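Local coordinates for interferon-activable protein 202 (Mus musculus, PDB 4JBJ), which binds double-stranded DNA without sequence specificity through its first HIN domain, and inhibits activation of the AIM2 inflammasome in innate immunity, at residues V52-M57 against L81-T86; L172-F177 against P186-G191. All coordinates share one frame; numbering follows the deposited sequence.

Contact 1: residues V52-M57 against L81-T86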
ATOM      1  N   VAL A  52      -3.026   4.176  -2.204  1.00 60.10           N
ATOM      2  CA  VAL A  52      -3.440   5.213  -1.279  1.00 53.90           C
ATOM      3  C   VAL A  52      -3.331   4.747   0.164  1.00 58.15           C
ATOM      4  O   VAL A  52      -3.675   3.611   0.491  1.00 66.82           O
ATOM      5  CB  VAL A  52      -4.899   5.647  -1.559  1.00 55.51           C
ATOM      6  CG1 VAL A  52      -5.331   6.756  -0.619  1.00 56.39           C
ATOM      7  CG2 VAL A  52      -5.059   6.087  -3.001  1.00 58.79           C
ATOM      8  N   LYS A  53      -2.827   5.634   1.017  1.00 57.55           N
ATOM      9  CA  LYS A  53      -2.787   5.411   2.451  1.00 56.67           C
ATOM     10  C   LYS A  53      -3.693   6.450   3.091  1.00 58.25           C
ATOM     11  O   LYS A  53      -3.515   7.647   2.874  1.00 50.81           O
ATOM     12  CB  LYS A  53      -1.365   5.582   2.982  1.00 63.75           C
ATOM     13  CG  LYS A  53      -0.346   4.613   2.399  1.00 57.99           C
ATOM     14  CD  LYS A  53       1.056   4.953   2.889  1.00 54.35           C
ATOM     15  CE  LYS A  53       2.058   3.887   2.469  1.00 48.21           C
ATOM     16  NZ  LYS A  53       3.439   4.237   2.895  1.00 38.74           N
ATOM     17  N   VAL A  54      -4.663   5.995   3.876  1.00 66.17           N
ATOM     18  CA  VAL A  54      -5.634   6.896   4.484  1.00 58.12           C
ATOM     19  C   VAL A  54      -5.503   6.878   6.004  1.00 57.19           C
ATOM     20  O   VAL A  54      -5.565   5.819   6.629  1.00 63.76           O
ATOM     21  CB  VAL A  54      -7.071   6.512   4.086  1.00 54.99           C
ATOM     22  CG1 VAL A  54      -8.052   7.584   4.529  1.00 53.57           C
ATOM     23  CG2 VAL A  54      -7.163   6.291   2.584  1.00 50.33           C
ATOM     24  N   PHE A  55      -5.312   8.055   6.592  1.00 59.14           N
ATOM     25  CA  PHE A  55      -5.060   8.162   8.028  1.00 65.58           C
ATOM     26  C   PHE A  55      -6.225   8.808   8.776  1.00 67.54           C
ATOM     27  O   PHE A  55      -6.111   9.141   9.957  1.00 72.25           O
ATOM     28  CB  PHE A  55      -3.766   8.938   8.285  1.00 58.65           C
ATOM     29  CG  PHE A  55      -2.568   8.363   7.582  1.00 55.47           C
ATOM     30  CD1 PHE A  55      -1.887   7.277   8.110  1.00 49.61           C
ATOM     31  CD2 PHE A  55      -2.127   8.909   6.385  1.00 49.59           C
ATOM     32  CE1 PHE A  55      -0.785   6.746   7.457  1.00 53.50           C
ATOM     33  CE2 PHE A  55      -1.027   8.384   5.729  1.00 47.34           C
ATOM     34  CZ  PHE A  55      -0.355   7.301   6.265  1.00 48.55           C
ATOM     35  N   ASN A  56      -7.345   8.979   8.082  1.00 63.91           N
ATOM     36  CA  ASN A  56      -8.557   9.498   8.699  1.00 66.34           C
ATOM     37  C   ASN A  56      -9.636   8.421   8.668  1.00 63.31           C
ATOM     38  O   ASN A  56     -10.170   8.098   7.606  1.00 53.96           O
ATOM     39  CB  ASN A  56      -9.034  10.749   7.954  1.00 64.11           C
ATOM     40  CG  ASN A  56     -10.166  11.469   8.674  1.00 67.64           C
ATOM     41  OD1 ASN A  56     -10.717  10.969   9.657  1.00 75.33           O
ATOM     42  ND2 ASN A  56     -10.513  12.654   8.186  1.00 56.48           N
ATOM     43  N   MET A  57      -9.940   7.863   9.836  1.00 59.16           N
ATOM     44  CA  MET A  57     -10.887   6.755   9.937  1.00 55.08           C
ATOM     45  C   MET A  57     -12.315   7.155   9.596  1.00 56.52           C
ATOM     46  O   MET A  57     -13.148   6.307   9.270  1.00 64.81           O
ATOM     47  CB  MET A  57     -10.819   6.116  11.324  1.00 58.06           C
ATOM     48  CG  MET A  57      -9.577   5.265  11.549  1.00 60.83           C
ATOM     49  SD  MET A  57      -9.412   3.954  10.318  1.00114.96           S
ATOM     50  CE  MET A  57      -8.288   4.691   9.133  1.00 40.44           C
ATOM     51  N   LEU A  81      -0.450   8.169  -2.928  1.00 47.79           N
ATOM     52  CA  LEU A  81      -1.340   9.197  -2.409  1.00 48.02           C
ATOM     53  C   LEU A  81      -1.542   9.003  -0.914  1.00 48.90           C
ATOM     54  O   LEU A  81      -1.853   7.906  -0.460  1.00 48.81           O
ATOM     55  CB  LEU A  81      -2.689   9.145  -3.130  1.00 51.42           C
ATOM     56  CG  LEU A  81      -2.636   9.299  -4.651  1.00 43.67           C
ATOM     57  CD1 LEU A  81      -4.033   9.446  -5.241  1.00 31.88           C
ATOM     58  CD2 LEU A  81      -1.770  10.494  -5.023  1.00 46.54           C
ATOM     59  N   GLU A  82      -1.343  10.068  -0.147  1.00 50.45           N
ATOM     60  CA  GLU A  82      -1.546  10.005   1.293  1.00 54.90           C
ATOM     61  C   GLU A  82      -2.626  10.994   1.701  1.00 58.05           C
ATOM     62  O   GLU A  82      -2.523  12.190   1.438  1.00 60.85           O
ATOM     63  CB  GLU A  82      -0.241  10.283   2.041  1.00 48.70           C
ATOM     64  CG  GLU A  82       0.779   9.169   1.895  1.00 53.28           C
ATOM     65  CD  GLU A  82       2.089   9.476   2.586  1.00 59.08           C
ATOM     66  OE1 GLU A  82       2.228  10.586   3.142  1.00 68.04           O
ATOM     67  OE2 GLU A  82       2.983   8.605   2.571  1.00 55.78           O
ATOM     68  N   ILE A  83      -3.659  10.479   2.354  1.00 62.26           N
ATOM     69  CA  ILE A  83      -4.824  11.272   2.706  1.00 54.99           C
ATOM     70  C   ILE A  83      -4.955  11.400   4.218  1.00 48.33           C
ATOM     71  O   ILE A  83      -4.933  10.399   4.937  1.00 47.35           O
ATOM     72  CB  ILE A  83      -6.114  10.623   2.163  1.00 48.75           C
ATOM     73  CG1 ILE A  83      -5.977  10.318   0.668  1.00 48.99           C
ATOM     74  CG2 ILE A  83      -7.317  11.508   2.435  1.00 38.90           C
ATOM     75  CD1 ILE A  83      -7.256   9.811   0.028  1.00 43.45           C
ATOM     76  N   ASN A  84      -5.069  12.635   4.698  1.00 52.26           N
ATOM     77  CA  ASN A  84      -5.364  12.869   6.104  1.00 56.94           C
ATOM     78  C   ASN A  84      -6.541  13.822   6.305  1.00 63.43           C
ATOM     79  O   ASN A  84      -7.390  13.976   5.427  1.00 67.48           O
ATOM     80  CB  ASN A  84      -4.121  13.371   6.851  1.00 58.02           C
ATOM     81  CG  ASN A  84      -3.664  14.741   6.383  1.00 58.86           C
ATOM     82  OD1 ASN A  84      -4.063  15.214   5.322  1.00 60.04           O
ATOM     83  ND2 ASN A  84      -2.816  15.384   7.180  1.00 54.96           N
ATOM     84  N   GLU A  85      -6.574  14.464   7.469  1.00 67.38           N
ATOM     85  CA  GLU A  85      -7.677  15.332   7.861  1.00 63.57           C
ATOM     86  C   GLU A  85      -7.680  16.624   7.047  1.00 51.94           C
ATOM     87  O   GLU A  85      -8.695  17.318   6.958  1.00 52.63           O
ATOM     88  CB  GLU A  85      -7.598  15.637   9.362  1.00 63.54           C
ATOM     89  CG  GLU A  85      -6.278  15.228  10.030  1.00 70.94           C
ATOM     90  CD  GLU A  85      -6.136  13.722  10.215  1.00 78.66           C
ATOM     91  OE1 GLU A  85      -7.170  13.035  10.355  1.00 77.56           O
ATOM     92  OE2 GLU A  85      -4.989  13.226  10.205  1.00 74.91           O
ATOM     93  N   THR A  86      -6.534  16.934   6.451  1.00 53.13           N
ATOM     94  CA  THR A  86      -6.377  18.126   5.632  1.00 53.50           C
ATOM     95  C   THR A  86      -7.180  17.980   4.343  1.00 54.89           C
ATOM     96  O   THR A  86      -7.699  18.956   3.799  1.00 53.60           O
ATOM     97  CB  THR A  86      -4.893  18.347   5.286  1.00 53.44           C
ATOM     98  OG1 THR A  86      -4.123  18.391   6.491  1.00 57.31           O
ATOM     99  CG2 THR A  86      -4.695  19.633   4.494  1.00 51.64           C
TER
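Val52 turns CG1 away from its backbone N (chi1 -179°), which lays that methyl against CD1 of Ile83 at 3.7 Å; CG2, beside the N, meets CB of Leu81 at 3.9 Å. Beneath this apolar face the backbones run parallel and alternate as donors: Lys53 N gives to Leu81 O, Ile83 N to Lys53 O (2.9 Å, N-H...O 173°), and Phe55 N to Ile83 O. Replacing Val52 by an alanine would probably open a gap beside CD1 of Ile83 and CB of Leu81. On the other face Lys53 and Glu82 run side by side, yet NZ stays 4.4 Å from OE2, too far for a salt bridge: NZ bonds to Ser176 and His193, OE2 to Ser8. CE2 of Phe55 brings the ring edge to CB of Glu82 at 4.2 Å, and the ring meets His193. Past the strands the Asn56 amide, OD1 bonded to Asp58 N, crosses the Glu85 carboxylate, planes 47° apart, CG 3.8 Å from OE1. Strand 49-54 is held between antiparallel strand 39-44 and strand 80-83, which pairs with 68-77; this parallel pair helps close the barrel of the first OB fold, with Val43, Tyr74 and Phe63 packing onto its apolar face.

Contact 2: residues L172-F177 against P186-G191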
ATOM      1  N   LEU A 172       0.708 -14.842   0.914  1.00 73.30           N
ATOM      2  CA  LEU A 172       0.729 -13.603   1.672  1.00 69.03           C
ATOM      3  C   LEU A 172       0.432 -12.436   0.752  1.00 64.22           C
ATOM      4  O   LEU A 172       0.973 -12.355  -0.348  1.00 71.92           O
ATOM      5  CB  LEU A 172       2.109 -13.397   2.299  1.00 75.02           C
ATOM      6  CG  LEU A 172       2.274 -13.694   3.788  1.00 80.86           C
ATOM      7  CD1 LEU A 172       1.670 -15.040   4.119  1.00 86.84           C
ATOM      8  CD2 LEU A 172       3.744 -13.652   4.173  1.00 78.47           C
ATOM      9  N   GLN A 173      -0.426 -11.529   1.196  1.00 55.51           N
ATOM     10  CA  GLN A 173      -0.613 -10.287   0.465  1.00 55.80           C
ATOM     11  C   GLN A 173       0.096  -9.176   1.222  1.00 61.74           C
ATOM     12  O   GLN A 173      -0.139  -8.971   2.414  1.00 65.14           O
ATOM     13  CB  GLN A 173      -2.090  -9.968   0.251  1.00 46.40           C
ATOM     14  CG  GLN A 173      -2.314  -8.781  -0.670  1.00 53.19           C
ATOM     15  CD  GLN A 173      -3.776  -8.477  -0.892  1.00 58.25           C
ATOM     16  OE1 GLN A 173      -4.650  -9.219  -0.446  1.00 71.51           O
ATOM     17  NE2 GLN A 173      -4.053  -7.376  -1.580  1.00 52.53           N
ATOM     18  N   LEU A 174       0.967  -8.462   0.519  1.00 55.49           N
ATOM     19  CA  LEU A 174       1.825  -7.468   1.148  1.00 52.85           C
ATOM     20  C   LEU A 174       1.403  -6.043   0.809  1.00 53.53           C
ATOM     21  O   LEU A 174       0.912  -5.766  -0.286  1.00 59.05           O
ATOM     22  CB  LEU A 174       3.282  -7.707   0.740  1.00 51.95           C
ATOM     23  CG  LEU A 174       4.129  -8.618   1.636  1.00 40.29           C
ATOM     24  CD1 LEU A 174       3.503  -9.992   1.818  1.00 44.82           C
ATOM     25  CD2 LEU A 174       5.531  -8.754   1.067  1.00 43.65           C
ATOM     26  N   PHE A 175       1.606  -5.144   1.766  1.00 56.53           N
ATOM     27  CA  PHE A 175       1.265  -3.739   1.600  1.00 58.58           C
ATOM     28  C   PHE A 175       2.398  -2.860   2.101  1.00 57.93           C
ATOM     29  O   PHE A 175       2.865  -3.032   3.226  1.00 58.29           O
ATOM     30  CB  PHE A 175      -0.008  -3.400   2.379  1.00 59.23           C
ATOM     31  CG  PHE A 175      -1.242  -4.081   1.862  1.00 57.98           C
ATOM     32  CD1 PHE A 175      -1.567  -5.369   2.262  1.00 55.56           C
ATOM     33  CD2 PHE A 175      -2.088  -3.423   0.985  1.00 55.36           C
ATOM     34  CE1 PHE A 175      -2.710  -5.991   1.786  1.00 51.86           C
ATOM     35  CE2 PHE A 175      -3.233  -4.037   0.507  1.00 52.97           C
ATOM     36  CZ  PHE A 175      -3.544  -5.323   0.908  1.00 45.75           C
ATOM     37  N   SER A 176       2.838  -1.929   1.260  1.00 53.89           N
ATOM     38  CA  SER A 176       3.787  -0.892   1.659  1.00 55.12           C
ATOM     39  C   SER A 176       5.059  -1.442   2.310  1.00 50.68           C
ATOM     40  O   SER A 176       5.525  -0.915   3.321  1.00 47.43           O
ATOM     41  CB  SER A 176       3.111   0.130   2.582  1.00 55.98           C
ATOM     42  OG  SER A 176       3.971   1.219   2.874  1.00 54.43           O
ATOM     43  N   PHE A 177       5.617  -2.497   1.728  1.00 52.45           N
ATOM     44  CA  PHE A 177       6.918  -2.989   2.159  1.00 57.00           C
ATOM     45  C   PHE A 177       8.007  -2.270   1.379  1.00 70.15           C
ATOM     46  O   PHE A 177       7.851  -1.990   0.189  1.00 71.87           O
ATOM     47  CB  PHE A 177       7.026  -4.501   1.954  1.00 53.58           C
ATOM     48  CG  PHE A 177       6.365  -5.309   3.038  1.00 54.41           C
ATOM     49  CD1 PHE A 177       4.984  -5.414   3.105  1.00 51.62           C
ATOM     50  CD2 PHE A 177       7.131  -5.968   3.988  1.00 45.99           C
ATOM     51  CE1 PHE A 177       4.377  -6.157   4.106  1.00 41.65           C
ATOM     52  CE2 PHE A 177       6.531  -6.716   4.989  1.00 41.53           C
ATOM     53  CZ  PHE A 177       5.154  -6.810   5.046  1.00 39.73           C
ATOM     54  N   PRO A 186      19.140  -7.978  -2.352  1.00 54.55           N
ATOM     55  CA  PRO A 186      18.061  -7.034  -2.050  1.00 53.23           C
ATOM     56  C   PRO A 186      16.996  -7.707  -1.196  1.00 56.12           C
ATOM     57  O   PRO A 186      16.825  -8.924  -1.287  1.00 60.20           O
ATOM     58  CB  PRO A 186      17.490  -6.702  -3.436  1.00 51.03           C
ATOM     59  CG  PRO A 186      17.834  -7.886  -4.283  1.00 40.44           C
ATOM     60  CD  PRO A 186      19.181  -8.329  -3.782  1.00 40.69           C
ATOM     61  N   ILE A 187      16.298  -6.937  -0.369  1.00 57.05           N
ATOM     62  CA  ILE A 187      15.263  -7.520   0.479  1.00 55.43           C
ATOM     63  C   ILE A 187      14.008  -6.667   0.450  1.00 56.98           C
ATOM     64  O   ILE A 187      14.037  -5.528   0.003  1.00 60.75           O
ATOM     65  CB  ILE A 187      15.716  -7.631   1.957  1.00 55.58           C
ATOM     66  CG1 ILE A 187      15.946  -6.240   2.555  1.00 57.48           C
ATOM     67  CG2 ILE A 187      16.962  -8.491   2.093  1.00 37.71           C
ATOM     68  CD1 ILE A 187      16.085  -6.230   4.064  1.00 50.86           C
ATOM     69  N   LEU A 188      12.900  -7.229   0.916  1.00 60.25           N
ATOM     70  CA  LEU A 188      11.707  -6.438   1.163  1.00 64.12           C
ATOM     71  C   LEU A 188      11.637  -6.237   2.664  1.00 62.52           C
ATOM     72  O   LEU A 188      11.855  -7.177   3.429  1.00 61.96           O
ATOM     73  CB  LEU A 188      10.452  -7.150   0.659  1.00 56.63           C
ATOM     74  CG  LEU A 188      10.379  -7.406  -0.847  1.00 59.02           C
ATOM     75  CD1 LEU A 188       8.957  -7.764  -1.270  1.00 64.10           C
ATOM     76  CD2 LEU A 188      10.890  -6.199  -1.622  1.00 43.83           C
ATOM     77  N   HIS A 189      11.339  -5.020   3.099  1.00 61.84           N
ATOM     78  CA  HIS A 189      11.336  -4.757   4.530  1.00 64.66           C
ATOM     79  C   HIS A 189      10.094  -4.014   4.994  1.00 62.50           C
ATOM     80  O   HIS A 189       9.564  -3.149   4.294  1.00 60.02           O
ATOM     81  CB  HIS A 189      12.589  -3.981   4.946  1.00 65.09           C
ATOM     82  CG  HIS A 189      12.819  -3.967   6.424  1.00 80.37           C
ATOM     83  ND1 HIS A 189      13.148  -5.096   7.133  1.00 85.96           N
ATOM     84  CD2 HIS A 189      12.750  -2.958   7.332  1.00 85.52           C
ATOM     85  CE1 HIS A 189      13.280  -4.793   8.416  1.00 82.42           C
ATOM     86  NE2 HIS A 189      13.042  -3.501   8.557  1.00 84.43           N
ATOM     87  N   SER A 190       9.640  -4.373   6.188  1.00 57.06           N
ATOM     88  CA  SER A 190       8.476  -3.749   6.784  1.00 55.33           C
ATOM     89  C   SER A 190       8.790  -2.292   7.087  1.00 54.82           C
ATOM     90  O   SER A 190       9.891  -1.960   7.532  1.00 61.50           O
ATOM     91  CB  SER A 190       8.087  -4.474   8.069  1.00 60.62           C
ATOM     92  OG  SER A 190       9.175  -4.538   8.972  1.00 64.21           O
ATOM     93  N   GLY A 191       7.817  -1.425   6.838  1.00 61.80           N
ATOM     94  CA  GLY A 191       7.948  -0.019   7.163  1.00 60.36           C
ATOM     95  C   GLY A 191       6.864   0.371   8.143  1.00 67.48           C
ATOM     96  O   GLY A 191       6.210  -0.496   8.720  1.00 56.43           O
TER
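Phe177 makes the main approach here, its CD2 reaching 3.7 Å from Ser190 N and its CE2 4.1 Å from Ser190 CB, so the ring lies obliquely against the His189-Ser190 peptide. CA of the same residue is 3.4 Å from His189 O, but no hydrogen bond joins the two segments. A second, looser meeting brings CD2 of Leu174 to CD1 of Leu188 at 4.3 Å, methyl to methyl. Within its own segment the Phe177 ring is flanked closely: with CG beside the backbone N (chi1 -80°), one face receives CG of Leu174, 3.4 Å above the plane and displaced toward the rim, while Phe175 N lies at the edge in the ring plane. Farther out, Ser194 OG bonds to Gly191 N and Ser176 O, tying the two segments together where the first turns its corner at Ser176. Ser190 OG sits above the middle of the His189 imidazole and bonds to Asp158 N. Val155 of strand 152-157 packs on both Leu174 and Phe177. Strand 187-189 pairs antiparallel with 171-180 past the corner, where Ile187 bonds to Arg180, and parallel with 152-157, the strand order by which an OB fold closes its barrel, here the second of the HIN domain.

Overall arrangement
From the N terminus, strands 12-14, 18-25, 39-44 and 49-54 come first; contact 1 then joins 52-57 to 81-86 and closes a loop of 23 residues that contains all of strand 68-77. After strand 88-91 the chain passes through helices 102-109 and 114-117 into the second sheet. There contact 2 closes a much shorter excursion, the eight residues between 172-177 and 186-191. The two loops neither nest nor cross: they follow in series, one in each OB fold, with centres about 20 Å apart on opposite sides of the chain's centre. The barrels still meet directly, because Lys53 of contact 1 reaches Ser176 of contact 2, close to His40, which mediates interaction with TP53BP1.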